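Local atomic coordinates of GDP-6-deoxy-D-mannose reductase (Pseudomonas aeruginosa, PDB entry 6X3B), a protein that binds NADPH and probably uses it to reduce GDP-4-dehydro-6-deoxy-D-mannose to GDP-rhamnose for the O-antigen of lipopolysaccharide. Residues S31-K36 against L223-V228; I78-Q83 against S230-L235. One frame throughout, in Å; residues are numbered along the deposited sequence.

Interaction 1. Residues S31-K36 against L223-V228; sequences SGFVGK and LDVQDV. With NDP (NADPH dihydro-nicotinamide-adenine-dinucleotide phosphate), chain E.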
ATOM      1  N   SER A  31     -15.747 -15.192  13.562  1.00 23.76           N
ATOM      2  CA  SER A  31     -16.870 -15.900  12.967  1.00 25.29           C
ATOM      3  C   SER A  31     -16.618 -16.354  11.535  1.00 29.27           C
ATOM      4  O   SER A  31     -17.447 -17.083  10.983  1.00 21.43           O
ATOM      5  CB  SER A  31     -18.124 -15.023  13.020  1.00 29.03           C
ATOM      6  OG  SER A  31     -18.051 -13.981  12.067  1.00 25.48           O
ATOM      7  N   GLY A  32     -15.504 -15.963  10.914  1.00 25.59           N
ATOM      8  CA  GLY A  32     -15.233 -16.357   9.545  1.00 21.42           C
ATOM      9  C   GLY A  32     -14.598 -17.738   9.452  1.00 24.04           C
ATOM     10  O   GLY A  32     -14.504 -18.484  10.429  1.00 24.26           O
ATOM     11  N   PHE A  33     -14.127 -18.059   8.237  1.00 25.36           N
ATOM     12  CA  PHE A  33     -13.567 -19.377   7.928  1.00 21.62           C
ATOM     13  C   PHE A  33     -12.372 -19.698   8.824  1.00 25.53           C
ATOM     14  O   PHE A  33     -12.371 -20.695   9.552  1.00 19.54           O
ATOM     15  CB  PHE A  33     -13.191 -19.430   6.439  1.00 23.70           C
ATOM     16  CG  PHE A  33     -12.194 -20.511   6.081  1.00 22.92           C
ATOM     17  CD1 PHE A  33     -12.409 -21.843   6.435  1.00 22.44           C
ATOM     18  CD2 PHE A  33     -11.050 -20.189   5.366  1.00 24.72           C
ATOM     19  CE1 PHE A  33     -11.491 -22.838   6.098  1.00 24.02           C
ATOM     20  CE2 PHE A  33     -10.128 -21.175   5.007  1.00 28.08           C
ATOM     21  CZ  PHE A  33     -10.349 -22.503   5.371  1.00 29.85           C
ATOM     22  N   VAL A  34     -11.351 -18.845   8.801  1.00 19.70           N
ATOM     23  CA  VAL A  34     -10.135 -19.106   9.561  1.00 18.70           C
ATOM     24  C   VAL A  34     -10.390 -18.939  11.058  1.00 18.47           C
ATOM     25  O   VAL A  34      -9.891 -19.722  11.878  1.00 19.43           O
ATOM     26  CB  VAL A  34      -9.001 -18.182   9.065  1.00 18.20           C
ATOM     27  CG1 VAL A  34      -7.758 -18.353   9.952  1.00 22.86           C
ATOM     28  CG2 VAL A  34      -8.672 -18.495   7.612  1.00 16.09           C
ATOM     29  N   GLY A  35     -11.146 -17.896  11.407  1.00 16.00           N
ATOM     30  CA  GLY A  35     -11.461 -17.579  12.813  1.00 19.92           C
ATOM     31  C   GLY A  35     -12.068 -18.762  13.547  1.00 22.12           C
ATOM     32  O   GLY A  35     -11.585 -19.089  14.641  1.00 21.82           O
ATOM     33  N   LYS A  36     -13.072 -19.401  12.943  1.00 20.11           N
ATOM     34  CA  LYS A  36     -13.757 -20.570  13.560  1.00 26.10           C
ATOM     35  C   LYS A  36     -12.743 -21.691  13.809  1.00 24.88           C
ATOM     36  O   LYS A  36     -12.831 -22.335  14.861  1.00 24.49           O
ATOM     37  CB  LYS A  36     -14.926 -21.026  12.685  1.00 24.55           C
ATOM     38  CG  LYS A  36     -16.095 -20.054  12.637  1.00 26.59           C
ATOM     39  CD  LYS A  36     -17.171 -20.454  11.661  1.00 34.85           C
ATOM     40  CE  LYS A  36     -17.860 -21.746  12.047  1.00 43.34           C
ATOM     41  NZ  LYS A  36     -18.992 -22.063  11.145  1.00 44.15           N
ATOM     42  N   LEU A 223      -1.804 -24.817   1.909  1.00 19.51           N
ATOM     43  CA  LEU A 223      -1.650 -25.285   3.281  1.00 22.71           C
ATOM     44  C   LEU A 223      -3.009 -25.651   3.864  1.00 21.20           C
ATOM     45  O   LEU A 223      -4.015 -24.990   3.587  1.00 22.17           O
ATOM     46  CB  LEU A 223      -1.015 -24.209   4.180  1.00 21.68           C
ATOM     47  CG  LEU A 223       0.468 -23.896   4.003  1.00 25.47           C
ATOM     48  CD1 LEU A 223       0.816 -22.644   4.799  1.00 22.31           C
ATOM     49  CD2 LEU A 223       1.301 -25.084   4.468  1.00 23.18           C
ATOM     50  N   ASP A 224      -3.037 -26.682   4.707  1.00 22.80           N
ATOM     51  CA  ASP A 224      -4.199 -26.872   5.562  1.00 18.91           C
ATOM     52  C   ASP A 224      -4.374 -25.661   6.465  1.00 22.64           C
ATOM     53  O   ASP A 224      -3.393 -25.079   6.939  1.00 23.85           O
ATOM     54  CB  ASP A 224      -4.052 -28.127   6.435  1.00 23.19           C
ATOM     55  CG  ASP A 224      -5.377 -28.543   7.061  1.00 22.59           C
ATOM     56  OD1 ASP A 224      -5.728 -28.034   8.147  1.00 27.78           O
ATOM     57  OD2 ASP A 224      -6.077 -29.356   6.439  1.00 25.70           O
ATOM     58  N   VAL A 225      -5.632 -25.291   6.725  1.00 18.59           N
ATOM     59  CA  VAL A 225      -5.904 -24.144   7.592  1.00 18.47           C
ATOM     60  C   VAL A 225      -5.244 -24.307   8.958  1.00 22.68           C
ATOM     61  O   VAL A 225      -4.858 -23.319   9.591  1.00 21.00           O
ATOM     62  CB  VAL A 225      -7.429 -23.924   7.713  1.00 18.02           C
ATOM     63  CG1 VAL A 225      -8.114 -25.147   8.318  1.00 23.99           C
ATOM     64  CG2 VAL A 225      -7.748 -22.652   8.508  1.00 26.13           C
ATOM     65  N   GLN A 226      -5.099 -25.545   9.436  1.00 23.06           N
ATOM     66  CA  GLN A 226      -4.459 -25.748  10.734  1.00 23.75           C
ATOM     67  C   GLN A 226      -2.967 -25.421  10.692  1.00 21.03           C
ATOM     68  O   GLN A 226      -2.408 -24.937  11.688  1.00 21.31           O
ATOM     69  CB  GLN A 226      -4.664 -27.183  11.214  1.00 24.02           C
ATOM     70  CG  GLN A 226      -3.988 -27.434  12.563  1.00 37.12           C
ATOM     71  CD  GLN A 226      -4.219 -28.831  13.094  1.00 51.67           C
ATOM     72  OE1 GLN A 226      -5.362 -29.261  13.257  1.00 41.63           O
ATOM     73  NE2 GLN A 226      -3.130 -29.550  13.373  1.00 45.93           N
ATOM     74  N   ASP A 227      -2.301 -25.687   9.567  1.00 20.44           N
ATOM     75  CA  ASP A 227      -0.899 -25.289   9.457  1.00 22.10           C
ATOM     76  C   ASP A 227      -0.776 -23.776   9.347  1.00 24.70           C
ATOM     77  O   ASP A 227       0.175 -23.186   9.880  1.00 21.15           O
ATOM     78  CB  ASP A 227      -0.235 -25.977   8.265  1.00 25.24           C
ATOM     79  CG  ASP A 227       0.139 -27.419   8.565  1.00 27.35           C
ATOM     80  OD1 ASP A 227       0.433 -27.725   9.742  1.00 26.98           O
ATOM     81  OD2 ASP A 227       0.130 -28.246   7.635  1.00 30.13           O
ATOM     82  N   VAL A 228      -1.745 -23.133   8.678  1.00 22.17           N
ATOM     83  CA  VAL A 228      -1.772 -21.676   8.621  1.00 23.40           C
ATOM     84  C   VAL A 228      -1.931 -21.096  10.019  1.00 27.81           C
ATOM     85  O   VAL A 228      -1.218 -20.165  10.406  1.00 19.17           O
ATOM     86  CB  VAL A 228      -2.892 -21.194   7.684  1.00 25.33           C
ATOM     87  CG1 VAL A 228      -2.976 -19.678   7.711  1.00 20.57           C
ATOM     88  CG2 VAL A 228      -2.659 -21.698   6.271  1.00 21.48           C
TER
HETATM   89  PA  NDP E 401     -14.114 -14.684   5.940  1.00 21.80           P
HETATM   90  O1A NDP E 401     -14.661 -13.807   4.866  1.00 23.53           O
HETATM   91  O2A NDP E 401     -14.556 -16.108   5.991  1.00 22.50           O
HETATM   92  O5B NDP E 401     -14.365 -14.001   7.367  1.00 27.13           O
HETATM   93  C5B NDP E 401     -14.318 -12.558   7.471  1.00 20.47           C
HETATM   94  C4B NDP E 401     -14.597 -12.159   8.898  1.00 20.02           C
HETATM   95  O4B NDP E 401     -14.527 -10.715   9.015  1.00 22.91           O
HETATM   96  C3B NDP E 401     -15.972 -12.562   9.453  1.00 22.43           C
HETATM   97  O3B NDP E 401     -15.865 -13.025  10.793  1.00 22.16           O
HETATM   98  C2B NDP E 401     -16.771 -11.269   9.350  1.00 21.46           C
HETATM   99  O2B NDP E 401     -17.792 -11.230  10.344  1.00 26.18           O
HETATM  100  C1B NDP E 401     -15.688 -10.243   9.655  1.00 19.96           C
HETATM  101  N9A NDP E 401     -15.987  -8.906   9.162  1.00 21.41           N
HETATM  102  C8A NDP E 401     -16.196  -8.536   7.857  1.00 17.72           C
HETATM  103  N7A NDP E 401     -16.453  -7.260   7.714  1.00 19.45           N
HETATM  104  C5A NDP E 401     -16.413  -6.756   9.005  1.00 20.24           C
HETATM  105  C6A NDP E 401     -16.605  -5.464   9.528  1.00 22.50           C
HETATM  106  N6A NDP E 401     -16.887  -4.426   8.744  1.00 21.00           N
HETATM  107  N1A NDP E 401     -16.499  -5.295  10.867  1.00 22.93           N
HETATM  108  C2A NDP E 401     -16.216  -6.367  11.616  1.00 20.34           C
HETATM  109  N3A NDP E 401     -16.014  -7.628  11.240  1.00 21.88           N
HETATM  110  C4A NDP E 401     -16.128  -7.761   9.908  1.00 17.17           C
HETATM  111  O3  NDP E 401     -12.515 -14.659   5.864  1.00 26.26           O
HETATM  112  PN  NDP E 401     -11.447 -15.847   5.974  1.00 20.98           P
HETATM  113  O1N NDP E 401     -11.543 -16.445   7.337  1.00 20.71           O
HETATM  114  O2N NDP E 401     -11.610 -16.742   4.793  1.00 22.22           O
HETATM  115  O5D NDP E 401     -10.069 -15.040   5.843  1.00 23.08           O
HETATM  116  C5D NDP E 401      -9.379 -14.637   7.050  1.00 21.17           C
HETATM  117  C4D NDP E 401      -8.232 -13.729   6.680  1.00 20.26           C
HETATM  118  O4D NDP E 401      -7.304 -14.460   5.839  1.00 21.16           O
HETATM  119  C3D NDP E 401      -8.611 -12.464   5.897  1.00 22.64           C
HETATM  120  O3D NDP E 401      -7.827 -11.352   6.309  1.00 21.25           O
HETATM  121  C2D NDP E 401      -8.317 -12.881   4.458  1.00 23.21           C
HETATM  122  O2D NDP E 401      -8.051 -11.778   3.606  1.00 19.46           O
HETATM  123  C1D NDP E 401      -7.088 -13.766   4.634  1.00 21.46           C
HETATM  124  N1N NDP E 401      -6.935 -14.759   3.530  1.00 23.98           N
HETATM  125  C2N NDP E 401      -7.772 -15.837   3.430  1.00 20.99           C
HETATM  126  C3N NDP E 401      -7.554 -16.835   2.519  1.00 24.23           C
HETATM  127  C7N NDP E 401      -8.633 -17.824   2.294  1.00 32.54           C
HETATM  128  O7N NDP E 401      -8.501 -18.686   1.420  1.00 27.43           O
HETATM  129  N7N NDP E 401      -9.719 -17.750   3.050  1.00 26.16           N
HETATM  130  C4N NDP E 401      -6.246 -16.870   1.807  1.00 26.82           C
HETATM  131  C5N NDP E 401      -5.455 -15.637   1.950  1.00 25.21           C
HETATM  132  C6N NDP E 401      -5.946 -14.601   2.591  1.00 22.78           C
HETATM  133  P2B NDP E 401     -19.261 -11.184   9.676  1.00 31.55           P
HETATM  134  O1X NDP E 401     -20.235 -11.141  10.833  1.00 34.59           O
HETATM  135  O2X NDP E 401     -19.328  -9.931   8.827  1.00 43.01           O
HETATM  136  O3X NDP E 401     -19.410 -12.443   8.848  1.00 33.57           O
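Phe33 carries its ring out to Val225 because CG stands anti to the backbone N (chi1 160°), and Val225 meets it from the opposite direction, with CG2 likewise anti to its own N. The ring reaches it with its far end: CZ lies 4.0 Å from Val225 CB, an oblique approach. Beside it, CG2 of Val34 stays looser at 4.4 Å from Val225 CG2, and all three side chains of this apolar contact are buried.

The same first turn of helix holds the dinucleotide. Phe33 N donates to NADPH O2A at 3.0 Å, and Val34 N to O1N at 2.8 Å in a nearly straight bond (177°), one oxygen from each phosphate. The N-terminus of helix 33-44 probably helps to balance their negative charge. At Gly32, the N-cap, CA lies 3.3 Å from cofactor O5B, so the backbone itself packs on the diphosphate. O2N sits at the edge of the Phe33 ring, 3.5 Å from CD2, while Ser31 OG hydrogen-bonds the ribose O3B (2.7 Å).

Asp224 caps helix 225-238 by accepting from Gln226 N at OD1. The starts of helices 33-44 and 225-238 meet beside strand 172-182, whose His181 touches Phe33, Val34 and Val228.

Interaction 2. Residues I78-Q83 against S230-L235; sequences IHLAGQ and SAYLRL. With NDP (NADPH dihydro-nicotinamide-adenine-dinucleotide phosphate), chain E.
Leu80 and Tyr232 meet through CD2 and CE2, 4.1 Å apart, the methyl approaching the ring obliquely. Each side chain has CG anti to its carbonyl carbon (chi1 -62° for Leu80, -63° for Tyr232); this swings the leucine branch toward the helix and sends the phenol off helix 225-238 toward the sheet.

Ile78, next to last in strand 76-79, uses an extended chain (chi2 180°) to push CD1 out as its tip. That methyl lies 4.3 Å from Tyr232 CB and equally far from CD2 of Leu233, resting between two successive helix residues. All four side chains are buried, and that of Tyr232 also touches Leu121 and Ile123 of the neighbouring strand 119-123.

Past the strand end the backbone turns to the cofactor. The Leu80 carbonyl O accepts from O3D of the nicotinamide ribose at 2.9 Å, while CD2 of the same residue lies 4.0 Å from C4D. Gly82 N donates to O4B of the adenosine ribose (3.1 Å), in a backbone conformation that suits glycine. A parallel strand whose C-terminal loop meets the cofactor riboses, in a sheet covered by helices, belongs to the Rossmann fold of the NAD(P)-dependent epimerase/dehydratase family.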
ATOM      1  N   ILE A  78      -4.627 -10.777  16.663  1.00 15.46           N
ATOM      2  CA  ILE A  78      -4.573 -11.291  15.296  1.00 15.44           C
ATOM      3  C   ILE A  78      -5.770 -10.717  14.567  1.00 22.34           C
ATOM      4  O   ILE A  78      -6.917 -10.892  15.006  1.00 18.98           O
ATOM      5  CB  ILE A  78      -4.582 -12.823  15.231  1.00 19.73           C
ATOM      6  CG1 ILE A  78      -3.393 -13.408  15.990  1.00 18.68           C
ATOM      7  CG2 ILE A  78      -4.525 -13.293  13.751  1.00 18.79           C
ATOM      8  CD1 ILE A  78      -3.385 -14.906  15.946  1.00 17.75           C
ATOM      9  N   HIS A  79      -5.511 -10.003  13.477  1.00 17.43           N
ATOM     10  CA  HIS A  79      -6.548  -9.268  12.775  1.00 17.88           C
ATOM     11  C   HIS A  79      -6.841 -10.042  11.494  1.00 18.83           C
ATOM     12  O   HIS A  79      -6.084  -9.957  10.524  1.00 17.36           O
ATOM     13  CB  HIS A  79      -6.097  -7.827  12.505  1.00 18.03           C
ATOM     14  CG  HIS A  79      -7.074  -7.021  11.701  1.00 19.48           C
ATOM     15  ND1 HIS A  79      -8.444  -7.142  11.842  1.00 16.75           N
ATOM     16  CD2 HIS A  79      -6.874  -6.092  10.733  1.00 18.65           C
ATOM     17  CE1 HIS A  79      -9.042  -6.308  11.005  1.00 20.74           C
ATOM     18  NE2 HIS A  79      -8.113  -5.660  10.317  1.00 20.73           N
ATOM     19  N   LEU A  80      -7.932 -10.816  11.516  1.00 20.30           N
ATOM     20  CA  LEU A  80      -8.428 -11.581  10.385  1.00 19.17           C
ATOM     21  C   LEU A  80      -9.570 -10.901   9.651  1.00 18.64           C
ATOM     22  O   LEU A  80      -9.753 -11.149   8.457  1.00 22.57           O
ATOM     23  CB  LEU A  80      -8.932 -12.958  10.850  1.00 15.75           C
ATOM     24  CG  LEU A  80      -7.969 -13.955  11.493  1.00 22.05           C
ATOM     25  CD1 LEU A  80      -8.742 -15.066  12.237  1.00 15.64           C
ATOM     26  CD2 LEU A  80      -7.092 -14.562  10.408  1.00 22.91           C
ATOM     27  N   ALA A  81     -10.334 -10.051  10.326  1.00 20.14           N
ATOM     28  CA  ALA A  81     -11.629  -9.617   9.813  1.00 18.57           C
ATOM     29  C   ALA A  81     -11.498  -8.719   8.587  1.00 24.51           C
ATOM     30  O   ALA A  81     -10.603  -7.871   8.499  1.00 21.33           O
ATOM     31  CB  ALA A  81     -12.406  -8.872  10.891  1.00 20.93           C
ATOM     32  N   GLY A  82     -12.420  -8.876   7.654  1.00 17.69           N
ATOM     33  CA  GLY A  82     -12.434  -8.005   6.499  1.00 22.91           C
ATOM     34  C   GLY A  82     -13.276  -8.572   5.374  1.00 22.30           C
ATOM     35  O   GLY A  82     -13.948  -9.595   5.515  1.00 18.11           O
ATOM     36  N   GLN A  83     -13.183  -7.883   4.246  1.00 16.56           N
ATOM     37  CA  GLN A  83     -13.895  -8.227   3.029  1.00 19.09           C
ATOM     38  C   GLN A  83     -12.912  -9.056   2.210  1.00 23.51           C
ATOM     39  O   GLN A  83     -11.879  -8.544   1.766  1.00 20.30           O
ATOM     40  CB  GLN A  83     -14.333  -6.949   2.315  1.00 15.51           C
ATOM     41  CG  GLN A  83     -15.507  -7.149   1.327  1.00 18.14           C
ATOM     42  CD  GLN A  83     -15.180  -8.200   0.297  1.00 19.30           C
ATOM     43  OE1 GLN A  83     -15.512  -9.369   0.458  1.00 26.79           O
ATOM     44  NE2 GLN A  83     -14.443  -7.794  -0.756  1.00 17.96           N
ATOM     45  N   SER A 230      -1.148 -22.468  12.847  1.00 21.52           N
ATOM     46  CA  SER A 230       0.012 -22.720  13.691  1.00 23.49           C
ATOM     47  C   SER A 230       1.133 -21.749  13.352  1.00 24.18           C
ATOM     48  O   SER A 230       1.876 -21.307  14.236  1.00 21.35           O
ATOM     49  CB  SER A 230       0.459 -24.171  13.524  1.00 25.22           C
ATOM     50  OG  SER A 230       1.769 -24.359  14.023  1.00 41.83           O
ATOM     51  N   ALA A 231       1.232 -21.374  12.078  1.00 18.98           N
ATOM     52  CA  ALA A 231       2.189 -20.351  11.679  1.00 16.44           C
ATOM     53  C   ALA A 231       1.882 -19.019  12.338  1.00 16.75           C
ATOM     54  O   ALA A 231       2.802 -18.320  12.758  1.00 17.81           O
ATOM     55  CB  ALA A 231       2.197 -20.214  10.150  1.00 16.64           C
ATOM     56  N   TYR A 232       0.590 -18.630  12.432  1.00 17.70           N
ATOM     57  CA  TYR A 232       0.261 -17.338  13.047  1.00 17.34           C
ATOM     58  C   TYR A 232       0.632 -17.318  14.522  1.00 16.84           C
ATOM     59  O   TYR A 232       1.152 -16.314  15.036  1.00 18.21           O
ATOM     60  CB  TYR A 232      -1.237 -17.008  12.909  1.00 16.18           C
ATOM     61  CG  TYR A 232      -1.743 -16.832  11.493  1.00 16.81           C
ATOM     62  CD1 TYR A 232      -0.862 -16.725  10.414  1.00 18.65           C
ATOM     63  CD2 TYR A 232      -3.111 -16.788  11.243  1.00 17.14           C
ATOM     64  CE1 TYR A 232      -1.341 -16.591   9.104  1.00 17.50           C
ATOM     65  CE2 TYR A 232      -3.613 -16.643   9.955  1.00 18.14           C
ATOM     66  CZ  TYR A 232      -2.729 -16.542   8.883  1.00 16.87           C
ATOM     67  OH  TYR A 232      -3.199 -16.398   7.591  1.00 15.63           O
ATOM     68  N   LEU A 233       0.346 -18.409  15.232  1.00 19.43           N
ATOM     69  CA  LEU A 233       0.673 -18.454  16.661  1.00 15.28           C
ATOM     70  C   LEU A 233       2.184 -18.463  16.889  1.00 20.15           C
ATOM     71  O   LEU A 233       2.678 -17.871  17.863  1.00 21.03           O
ATOM     72  CB  LEU A 233       0.021 -19.681  17.300  1.00 22.24           C
ATOM     73  CG  LEU A 233      -1.521 -19.663  17.311  1.00 24.05           C
ATOM     74  CD1 LEU A 233      -2.058 -20.961  17.924  1.00 25.27           C
ATOM     75  CD2 LEU A 233      -2.071 -18.437  18.064  1.00 22.43           C
ATOM     76  N   ARG A 234       2.934 -19.149  16.023  1.00 20.68           N
ATOM     77  CA  ARG A 234       4.397 -19.134  16.165  1.00 23.69           C
ATOM     78  C   ARG A 234       4.980 -17.771  15.809  1.00 21.13           C
ATOM     79  O   ARG A 234       6.005 -17.357  16.378  1.00 20.78           O
ATOM     80  CB  ARG A 234       5.018 -20.225  15.301  1.00 23.76           C
ATOM     81  CG  ARG A 234       4.594 -21.625  15.733  1.00 33.15           C
ATOM     82  CD  ARG A 234       5.522 -22.675  15.190  1.00 38.09           C
ATOM     83  NE  ARG A 234       6.731 -22.734  15.986  1.00 35.15           N
ATOM     84  CZ  ARG A 234       6.872 -23.489  17.068  1.00 44.32           C
ATOM     85  NH1 ARG A 234       5.869 -24.254  17.475  1.00 48.37           N
ATOM     86  NH2 ARG A 234       8.013 -23.466  17.747  1.00 39.40           N
ATOM     87  N   LEU A 235       4.322 -17.045  14.903  1.00 15.09           N
ATOM     88  CA  LEU A 235       4.727 -15.671  14.640  1.00 18.66           C
ATOM     89  C   LEU A 235       4.519 -14.796  15.870  1.00 18.11           C
ATOM     90  O   LEU A 235       5.392 -13.985  16.218  1.00 18.47           O
ATOM     91  CB  LEU A 235       3.962 -15.124  13.433  1.00 13.93           C
ATOM     92  CG  LEU A 235       4.531 -15.564  12.087  1.00 16.08           C
ATOM     93  CD1 LEU A 235       3.602 -15.134  10.938  1.00 17.55           C
ATOM     94  CD2 LEU A 235       5.929 -14.994  11.912  1.00 17.26           C
TER
HETATM   95  PA  NDP E 401     -14.114 -14.684   5.940  1.00 21.80           P
HETATM   96  O1A NDP E 401     -14.661 -13.807   4.866  1.00 23.53           O
HETATM   97  O2A NDP E 401     -14.556 -16.108   5.991  1.00 22.50           O
HETATM   98  O5B NDP E 401     -14.365 -14.001   7.367  1.00 27.13           O
HETATM   99  C5B NDP E 401     -14.318 -12.558   7.471  1.00 20.47           C
HETATM  100  C4B NDP E 401     -14.597 -12.159   8.898  1.00 20.02           C
HETATM  101  O4B NDP E 401     -14.527 -10.715   9.015  1.00 22.91           O
HETATM  102  C3B NDP E 401     -15.972 -12.562   9.453  1.00 22.43           C
HETATM  103  O3B NDP E 401     -15.865 -13.025  10.793  1.00 22.16           O
HETATM  104  C2B NDP E 401     -16.771 -11.269   9.350  1.00 21.46           C
HETATM  105  O2B NDP E 401     -17.792 -11.230  10.344  1.00 26.18           O
HETATM  106  C1B NDP E 401     -15.688 -10.243   9.655  1.00 19.96           C
HETATM  107  N9A NDP E 401     -15.987  -8.906   9.162  1.00 21.41           N
HETATM  108  C8A NDP E 401     -16.196  -8.536   7.857  1.00 17.72           C
HETATM  109  N7A NDP E 401     -16.453  -7.260   7.714  1.00 19.45           N
HETATM  110  C5A NDP E 401     -16.413  -6.756   9.005  1.00 20.24           C
HETATM  111  C6A NDP E 401     -16.605  -5.464   9.528  1.00 22.50           C
HETATM  112  N6A NDP E 401     -16.887  -4.426   8.744  1.00 21.00           N
HETATM  113  N1A NDP E 401     -16.499  -5.295  10.867  1.00 22.93           N
HETATM  114  C2A NDP E 401     -16.216  -6.367  11.616  1.00 20.34           C
HETATM  115  N3A NDP E 401     -16.014  -7.628  11.240  1.00 21.88           N
HETATM  116  C4A NDP E 401     -16.128  -7.761   9.908  1.00 17.17           C
HETATM  117  O3  NDP E 401     -12.515 -14.659   5.864  1.00 26.26           O
HETATM  118  PN  NDP E 401     -11.447 -15.847   5.974  1.00 20.98           P
HETATM  119  O1N NDP E 401     -11.543 -16.445   7.337  1.00 20.71           O
HETATM  120  O2N NDP E 401     -11.610 -16.742   4.793  1.00 22.22           O
HETATM  121  O5D NDP E 401     -10.069 -15.040   5.843  1.00 23.08           O
HETATM  122  C5D NDP E 401      -9.379 -14.637   7.050  1.00 21.17           C
HETATM  123  C4D NDP E 401      -8.232 -13.729   6.680  1.00 20.26           C
HETATM  124  O4D NDP E 401      -7.304 -14.460   5.839  1.00 21.16           O
HETATM  125  C3D NDP E 401      -8.611 -12.464   5.897  1.00 22.64           C
HETATM  126  O3D NDP E 401      -7.827 -11.352   6.309  1.00 21.25           O
HETATM  127  C2D NDP E 401      -8.317 -12.881   4.458  1.00 23.21           C
HETATM  128  O2D NDP E 401      -8.051 -11.778   3.606  1.00 19.46           O
HETATM  129  C1D NDP E 401      -7.088 -13.766   4.634  1.00 21.46           C
HETATM  130  N1N NDP E 401      -6.935 -14.759   3.530  1.00 23.98           N
HETATM  131  C2N NDP E 401      -7.772 -15.837   3.430  1.00 20.99           C
HETATM  132  C3N NDP E 401      -7.554 -16.835   2.519  1.00 24.23           C
HETATM  133  C7N NDP E 401      -8.633 -17.824   2.294  1.00 32.54           C
HETATM  134  O7N NDP E 401      -8.501 -18.686   1.420  1.00 27.43           O
HETATM  135  N7N NDP E 401      -9.719 -17.750   3.050  1.00 26.16           N
HETATM  136  C4N NDP E 401      -6.246 -16.870   1.807  1.00 26.82           C
HETATM  137  C5N NDP E 401      -5.455 -15.637   1.950  1.00 25.21           C
HETATM  138  C6N NDP E 401      -5.946 -14.601   2.591  1.00 22.78           C
HETATM  139  P2B NDP E 401     -19.261 -11.184   9.676  1.00 31.55           P
HETATM  140  O1X NDP E 401     -20.235 -11.141  10.833  1.00 34.59           O
HETATM  141  O2X NDP E 401     -19.328  -9.931   8.827  1.00 43.01           O
HETATM  142  O3X NDP E 401     -19.410 -12.443   8.848  1.00 33.57           O

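Interactions 1 and 2 lie with their centres about 9 Å apart and share helix 225-238: its first turn receives Phe33 and Val34, and its next turns receive Ile78 and Leu80. They also touch directly, Leu80 CD1 packing 3.7 Å from Gly35 CA and Leu80 CD2 3.9 Å from Val34 CG1, so the apolar layer is continuous from helix 33-44 to the end of strand 76-79. Over this layer lies NADPH, its diphosphate held by 31-36, both riboses met by 78-83, and the adenosine ribose also bonded by Ser31. Tyr151, Lys155 and Gln186 are among the other residues that hydrogen-bond the cofactor. Residues 223-228 and 230-235 pack against the cofactor-binding segments from the side of helix 225-238.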